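Local coordinates for protein papain-like cysteine protease (Porcine reproductive and respiratory syndrome virus, PDB 3MTV) that acts as the Nsp1beta papain-like cysteine protease of the viral polyprotein, doubles as a metal-dependent nuclease, and probably hinders host mRNA export and interferon signalling, at residues 6-12 with 42-46; 60-66 with 78-82; 94-98 with 132-136. One frame throughout, in Å; residues are numbered along the deposited sequence.

Contact 1. Residues 6-12 with 42-46; sequences IGRGAVM and ANRLH
Arg-8, in the turn of a hairpin, reaches over His-46 to Asn-43 on the helix. Its CB leaves the main chain toward the helix, and CG comes to 3.5 Å from His-46 NE2. The chain then bends (chi2 -114°) and slides past the histidine, running opposite to it. NE sends a weak hydrogen bond of 3.1 Å back to its own hairpin, at Ile-6 O. The head group lies with one face over the histidine, His-46 CD2 sitting beneath its centre and the two planes only 25° apart. At the tip NH1 makes a weak hydrogen bond to Asn-43 OD1 (3.3 Å), while NH2 lies beside Asn-43 N and ND2, donors like itself, and makes no bond to them. The amide is held more firmly within its helix, since Asn-43 ND2 donates to Lys-39 O.

The rest is mostly apolar. Ile-6 CB meets Ala-42 CB at 4.1 Å, and Met-12 brings its sulfur SD to 4.0 Å from Leu-45 CD1. Ala-10 CB lies against the ND1-CE1 side of the imidazole, 3.7 Å from His-46 ND1.

The hairpin is closed by a type I' turn from Gly-7 to Ala-10, the tight two-residue connection between strands 3-7 and 10-15. Helix 39-48 lies against one face of the four-stranded antiparallel sheet, its short segment at 112° to strand 10-12. Strand 18-23, the neighbour of 10-15, adds Trp-21, edge-to-face with His-46, and Val-19, touching Met-12 and Leu-45. Val-11 points away from the helix and packs on His-52 of the second subunit.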
# COMPACT_ATOMS: atom_id res chain seq x y z
N ILE A 6 9.31 -8.29 -0.36
CA ILE A 6 9.72 -8.77 -1.66
C ILE A 6 11.04 -8.23 -2.03
O ILE A 6 11.48 -8.33 -3.19
CB ILE A 6 8.79 -8.31 -2.76
CG1 ILE A 6 8.87 -6.76 -2.86
CG2 ILE A 6 7.37 -8.78 -2.55
CD1 ILE A 6 7.93 -6.21 -4.03
N GLY A 7 11.68 -7.65 -1.05
CA GLY A 7 13.04 -7.23 -1.19
C GLY A 7 13.17 -5.79 -1.59
O GLY A 7 12.18 -5.12 -1.82
N ARG A 8 14.42 -5.35 -1.62
CA ARG A 8 14.87 -4.06 -2.10
C ARG A 8 13.87 -2.97 -1.73
O ARG A 8 13.51 -2.11 -2.55
CB ARG A 8 15.25 -4.10 -3.60
CG ARG A 8 14.08 -4.53 -4.44
CD ARG A 8 14.25 -5.91 -5.15
NE ARG A 8 12.92 -6.58 -5.36
CZ ARG A 8 12.53 -7.16 -6.50
NH1 ARG A 8 13.38 -7.16 -7.54
NH2 ARG A 8 11.29 -7.69 -6.63
N GLY A 9 13.39 -3.02 -0.48
CA GLY A 9 12.73 -1.84 0.03
C GLY A 9 11.23 -1.82 -0.22
O GLY A 9 10.57 -1.00 0.30
N ALA A 10 10.67 -2.76 -0.93
CA ALA A 10 9.23 -2.83 -1.10
C ALA A 10 8.48 -3.98 -0.44
O ALA A 10 9.08 -4.99 0.11
CB ALA A 10 8.99 -2.97 -2.55
N VAL A 11 7.15 -3.91 -0.63
CA VAL A 11 6.34 -5.03 -0.23
C VAL A 11 5.20 -5.14 -1.18
O VAL A 11 4.97 -4.22 -1.90
CB VAL A 11 5.67 -4.76 1.14
CG1 VAL A 11 6.67 -4.77 2.22
CG2 VAL A 11 4.89 -3.44 1.14
N MET A 12 4.40 -6.19 -1.16
CA MET A 12 3.49 -6.25 -2.26
C MET A 12 2.21 -6.76 -1.81
O MET A 12 2.23 -7.66 -1.01
CB MET A 12 4.00 -7.26 -3.27
CG MET A 12 2.91 -7.79 -4.14
SD MET A 12 3.43 -8.81 -5.55
CE MET A 12 3.96 -10.34 -4.83
N ALA A 42 6.59 -10.55 -8.32
CA ALA A 42 7.22 -9.43 -7.60
C ALA A 42 8.06 -8.67 -8.52
O ALA A 42 7.66 -7.61 -8.99
CB ALA A 42 8.08 -9.88 -6.50
N ASN A 43 9.24 -9.20 -8.76
CA ASN A 43 10.10 -8.67 -9.80
C ASN A 43 9.44 -7.96 -10.97
O ASN A 43 9.89 -6.84 -11.34
CB ASN A 43 10.99 -9.76 -10.29
CG ASN A 43 12.07 -10.04 -9.30
OD1 ASN A 43 13.25 -9.71 -9.58
ND2 ASN A 43 11.67 -10.56 -8.07
N ARG A 44 8.39 -8.58 -11.51
CA ARG A 44 7.72 -8.00 -12.66
C ARG A 44 7.20 -6.63 -12.27
O ARG A 44 7.84 -5.61 -12.60
CB ARG A 44 6.59 -8.88 -13.24
CG ARG A 44 7.11 -9.67 -14.40
CD ARG A 44 6.26 -10.83 -14.91
NE ARG A 44 7.20 -11.62 -15.73
CZ ARG A 44 6.94 -12.70 -16.48
NH1 ARG A 44 5.69 -13.26 -16.57
NH2 ARG A 44 7.98 -13.21 -17.17
N LEU A 45 6.05 -6.63 -11.60
CA LEU A 45 5.57 -5.55 -10.71
C LEU A 45 6.51 -4.52 -10.23
O LEU A 45 6.36 -3.40 -10.52
CB LEU A 45 5.05 -6.10 -9.41
CG LEU A 45 3.73 -5.39 -9.08
CD1 LEU A 45 3.53 -5.37 -7.65
CD2 LEU A 45 3.76 -4.00 -9.57
N HIS A 46 7.46 -4.86 -9.42
CA HIS A 46 8.22 -3.77 -8.81
C HIS A 46 9.07 -3.14 -9.82
O HIS A 46 9.27 -1.97 -9.76
CB HIS A 46 9.01 -4.35 -7.68
CG HIS A 46 10.10 -3.50 -7.13
ND1 HIS A 46 9.90 -2.63 -6.10
CD2 HIS A 46 11.43 -3.47 -7.40
CE1 HIS A 46 11.04 -2.08 -5.75
NE2 HIS A 46 11.99 -2.57 -6.53

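Contact 2. Residues 60-66 with 78-82; sequences FTFITPG and GCLPA
Thr-61 and Phe-62 run beside Cys-79 and Pro-81 with their main chains close together, CA of Ile-63 being 5.1 Å from CA of Cys-79. The two loops head in broadly opposing directions, 129° apart from end to end, without forming a regular strand pairing with each other.

Of backbone polar links there is a weak one at the far end, where Gly-66 N donates to Gly-78 O at 3.5 Å. In the middle Cys-79 O takes a CA-H...O contact from Phe-62 CA, 3.3 Å long with 147° at the hydrogen.

Carbon against oxygen makes up a second group. Cys-79 CB sits 3.4 Å from Ile-63 O. Further along the same loop, the Pro-81 ring turns its CG and CD atoms to Thr-61 O, and the threonine adds its hydroxyl: chi1 of 80° sets OG1 between the backbone N and the carbonyl carbon, 3.6 Å from Pro-81 CG, the two side chains crossing at about a right angle.

The apolar group is small. Leu-80 starts away from the other loop, but its branch comes back, and CD2 meets the edge of the Phe-60 ring in its plane, 3.9 Å from Phe-60 CD2. Phe-49 also packs edge-to-face with this ring.

Segment 78-82 is bonded more regularly on its other flank, where Gly-78 and Leu-80 pair through their backbones with Gly-68 and Val-69 of the small hairpin. Toward 60-66 the chemistry is mainly carbonyl oxygens meeting CH groups, with proline lacking an N-H to give. The loops are therefore joined more by fit and by many modest contacts than by directional bonding.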
# COMPACT_ATOMS: atom_id res chain seq x y z
N PHE A 60 -1.18 -7.86 -19.03
CA PHE A 60 0.06 -7.28 -19.55
C PHE A 60 0.97 -8.33 -20.10
O PHE A 60 0.79 -9.48 -19.76
CB PHE A 60 0.86 -6.63 -18.41
CG PHE A 60 0.25 -5.35 -17.87
CD1 PHE A 60 -0.91 -5.39 -17.10
CD2 PHE A 60 0.82 -4.13 -18.13
CE1 PHE A 60 -1.47 -4.23 -16.59
CE2 PHE A 60 0.28 -3.00 -17.63
CZ PHE A 60 -0.86 -3.05 -16.86
N THR A 61 2.02 -7.98 -20.86
CA THR A 61 2.78 -9.05 -21.39
C THR A 61 4.27 -8.78 -21.12
O THR A 61 4.68 -7.68 -21.20
CB THR A 61 2.22 -9.43 -22.85
OG1 THR A 61 2.73 -8.53 -23.79
CG2 THR A 61 0.50 -9.48 -23.03
N PHE A 62 5.06 -9.76 -20.68
CA PHE A 62 6.38 -9.46 -20.09
C PHE A 62 7.42 -10.07 -21.00
O PHE A 62 7.03 -10.77 -21.89
CB PHE A 62 6.44 -9.92 -18.60
CG PHE A 62 5.32 -9.29 -17.78
CD1 PHE A 62 4.00 -9.84 -17.79
CD2 PHE A 62 5.52 -8.05 -17.13
CE1 PHE A 62 2.88 -9.19 -17.12
CE2 PHE A 62 4.43 -7.41 -16.48
CZ PHE A 62 3.11 -7.99 -16.48
N ILE A 63 8.69 -9.75 -20.87
CA ILE A 63 9.67 -10.08 -21.91
C ILE A 63 10.97 -10.09 -21.15
O ILE A 63 10.99 -9.83 -20.01
CB ILE A 63 9.80 -9.05 -23.16
CG1 ILE A 63 10.75 -7.87 -22.83
CG2 ILE A 63 8.37 -8.74 -23.90
CD1 ILE A 63 11.49 -7.09 -24.02
N THR A 64 12.09 -10.38 -21.72
CA THR A 64 13.08 -10.76 -20.73
C THR A 64 13.61 -9.54 -19.93
O THR A 64 13.83 -8.47 -20.48
CB THR A 64 14.17 -11.79 -21.34
OG1 THR A 64 15.45 -11.15 -21.53
CG2 THR A 64 13.67 -12.50 -22.67
N PRO A 65 13.77 -9.68 -18.60
CA PRO A 65 14.54 -8.72 -17.76
C PRO A 65 15.72 -8.00 -18.46
O PRO A 65 16.60 -8.70 -19.04
CB PRO A 65 15.09 -9.62 -16.62
CG PRO A 65 13.89 -10.68 -16.43
CD PRO A 65 13.09 -10.72 -17.78
N GLY A 66 15.74 -6.65 -18.37
CA GLY A 66 16.82 -5.76 -18.86
C GLY A 66 16.76 -5.38 -20.35
O GLY A 66 17.78 -4.89 -20.88
N GLY A 78 13.09 -2.03 -18.48
CA GLY A 78 12.02 -2.73 -17.75
C GLY A 78 11.84 -4.10 -18.37
O GLY A 78 12.84 -4.79 -18.56
N CYS A 79 10.60 -4.47 -18.70
CA CYS A 79 10.27 -5.80 -19.28
C CYS A 79 8.91 -5.67 -19.86
O CYS A 79 8.03 -6.59 -20.00
CB CYS A 79 10.30 -6.98 -18.30
SG CYS A 79 9.99 -6.86 -16.49
N LEU A 80 8.69 -4.46 -20.21
CA LEU A 80 7.49 -4.30 -20.90
C LEU A 80 7.83 -4.04 -22.34
O LEU A 80 8.76 -3.22 -22.68
CB LEU A 80 6.72 -3.21 -20.24
CG LEU A 80 5.70 -3.81 -19.32
CD1 LEU A 80 5.74 -2.92 -18.16
CD2 LEU A 80 4.28 -3.90 -19.98
N PRO A 81 7.08 -4.74 -23.18
CA PRO A 81 6.96 -4.45 -24.59
C PRO A 81 6.59 -2.96 -24.67
O PRO A 81 5.43 -2.59 -24.31
CB PRO A 81 5.71 -5.25 -25.05
CG PRO A 81 5.02 -5.69 -23.81
CD PRO A 81 5.81 -5.19 -22.60
N ALA A 82 7.50 -2.12 -25.16
CA ALA A 82 7.01 -0.78 -25.54
C ALA A 82 5.76 -0.65 -26.45
O ALA A 82 5.00 0.26 -26.20
CB ALA A 82 8.05 0.05 -25.97

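Contact 3. Residues 94-98 with 132-136; sequences LLDSL and VNGLR
Leu-98 N donates to Leu-95 O at 3.3 Å, a bond inside segment 94-98 that closes a turn from whose ends both leucines reach Leu-135. Across the contact everything is van der Waals. Leu-98 and Leu-135 reach toward each other tip to tip, CD2 of the former 3.6 Å from CD1 of the latter. That same Leu-135 CD1 is approached by Leu-95 CD2 at 4.0 Å and by the carbonyl oxygen of Leu-94. It thus meets two leucines and a carbonyl, while the other branch, Leu-135 CD2, lies 3.7 Å from OG of the exposed Ser-97.

Both branches of Leu-98 also touch Asn-133. CD1 rests on Asn-133 CB at 3.9 Å, whereas CD2 meets Asn-133 O as well as Leu-135 CD1, and the two side chains cross at about a right angle.

Behind Leu-135, Leu-130 of helix 124-131 completes the packing, and the neighbouring Arg-136 forms a salt bridge with Glu-180 on the next strand. Gly-134, with positive phi, is the C-prime residue of a Schellman motif that ends helix 124-131 and leads into strand 135-139 of the antiparallel sheet. Leu-135, at that junction, packs on the loop before helix 100-112, consistent with the joining of helical and sheet parts in a papain-like protease fold.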
# COMPACT_ATOMS: atom_id res chain seq x y z
N LEU A 94 -3.59 17.12 -29.29
CA LEU A 94 -4.16 18.43 -28.94
C LEU A 94 -3.82 19.66 -29.81
O LEU A 94 -4.55 20.61 -29.85
CB LEU A 94 -3.63 18.65 -27.57
CG LEU A 94 -4.61 18.28 -26.48
CD1 LEU A 94 -5.50 17.03 -26.76
CD2 LEU A 94 -3.97 18.24 -25.13
N LEU A 95 -2.69 19.60 -30.52
CA LEU A 95 -2.22 20.69 -31.32
C LEU A 95 -2.43 20.37 -32.75
O LEU A 95 -1.63 20.83 -33.61
CB LEU A 95 -0.74 20.83 -31.12
CG LEU A 95 -0.43 21.21 -29.64
CD1 LEU A 95 1.04 21.14 -29.30
CD2 LEU A 95 -1.00 22.56 -29.11
N ASP A 96 -3.49 19.60 -33.01
CA ASP A 96 -3.65 19.08 -34.34
C ASP A 96 -4.07 20.14 -35.32
O ASP A 96 -3.60 20.18 -36.44
CB ASP A 96 -4.53 17.85 -34.37
CG ASP A 96 -3.67 16.55 -34.36
OD1 ASP A 96 -4.34 15.46 -34.42
OD2 ASP A 96 -2.34 16.67 -34.29
N SER A 97 -4.79 21.09 -34.79
CA SER A 97 -5.34 22.10 -35.58
C SER A 97 -4.26 23.11 -35.95
O SER A 97 -4.38 23.79 -36.95
CB SER A 97 -6.42 22.75 -34.77
OG SER A 97 -5.99 24.00 -34.31
N LEU A 98 -3.15 23.21 -35.24
CA LEU A 98 -2.18 24.17 -35.79
C LEU A 98 -1.37 23.80 -37.04
O LEU A 98 -1.26 22.66 -37.52
CB LEU A 98 -1.22 24.72 -34.73
CG LEU A 98 -1.72 24.78 -33.25
CD1 LEU A 98 -0.60 24.88 -32.33
CD2 LEU A 98 -2.67 25.89 -32.84
N VAL A 132 -1.79 29.94 -25.25
CA VAL A 132 -0.97 30.74 -26.10
C VAL A 132 -1.00 30.44 -27.52
O VAL A 132 -0.47 31.22 -28.31
CB VAL A 132 0.57 30.42 -25.92
CG1 VAL A 132 1.34 31.36 -26.70
CG2 VAL A 132 1.02 30.82 -24.66
N ASN A 133 -1.48 29.26 -27.85
CA ASN A 133 -1.62 28.97 -29.24
C ASN A 133 -3.00 29.26 -29.81
O ASN A 133 -3.30 28.92 -31.00
CB ASN A 133 -1.10 27.58 -29.54
CG ASN A 133 0.38 27.60 -29.79
OD1 ASN A 133 1.07 27.10 -28.97
ND2 ASN A 133 0.89 28.26 -30.88
N GLY A 134 -3.79 29.94 -28.95
CA GLY A 134 -5.15 30.38 -29.22
C GLY A 134 -6.05 29.21 -29.01
O GLY A 134 -7.21 29.22 -29.33
N LEU A 135 -5.55 28.14 -28.47
CA LEU A 135 -6.54 27.16 -28.19
C LEU A 135 -6.97 27.26 -26.76
O LEU A 135 -6.56 28.15 -25.94
CB LEU A 135 -6.08 25.75 -28.50
CG LEU A 135 -5.41 25.63 -29.86
CD1 LEU A 135 -4.35 24.59 -29.89
CD2 LEU A 135 -6.43 25.39 -30.93
N ARG A 136 -7.88 26.33 -26.56
CA ARG A 136 -8.72 26.15 -25.40
C ARG A 136 -9.35 24.75 -25.41
O ARG A 136 -9.78 24.24 -26.46
CB ARG A 136 -9.82 27.21 -25.42
CG ARG A 136 -11.20 26.71 -25.49
CD ARG A 136 -12.14 27.85 -25.17
NE ARG A 136 -13.40 27.95 -25.93
CZ ARG A 136 -14.03 29.10 -26.13
NH1 ARG A 136 -13.51 30.23 -25.65
NH2 ARG A 136 -15.17 29.14 -26.81

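In the fold
The three contacts follow one another along the chain without nesting. Contacts 1 and 2 are neighbours, their centres 16 Å apart, and they touch directly: Arg-44 CD, on the side of helix 39-48 turned from the hairpin, packs on Phe-62 CG at 3.4 Å. Contact 3 lies across the centre of the chain, about 42 Å from contact 1 and 35 Å from contact 2, centre to centre. It is the one near the protease site: the side chain of Leu-94 is about 8 Å from that of Cys-90 and 11 Å from that of His-159, the probable catalytic pair. Contact 2 joins the loop after strand 54-56 to the chain that leaves strand 77-78.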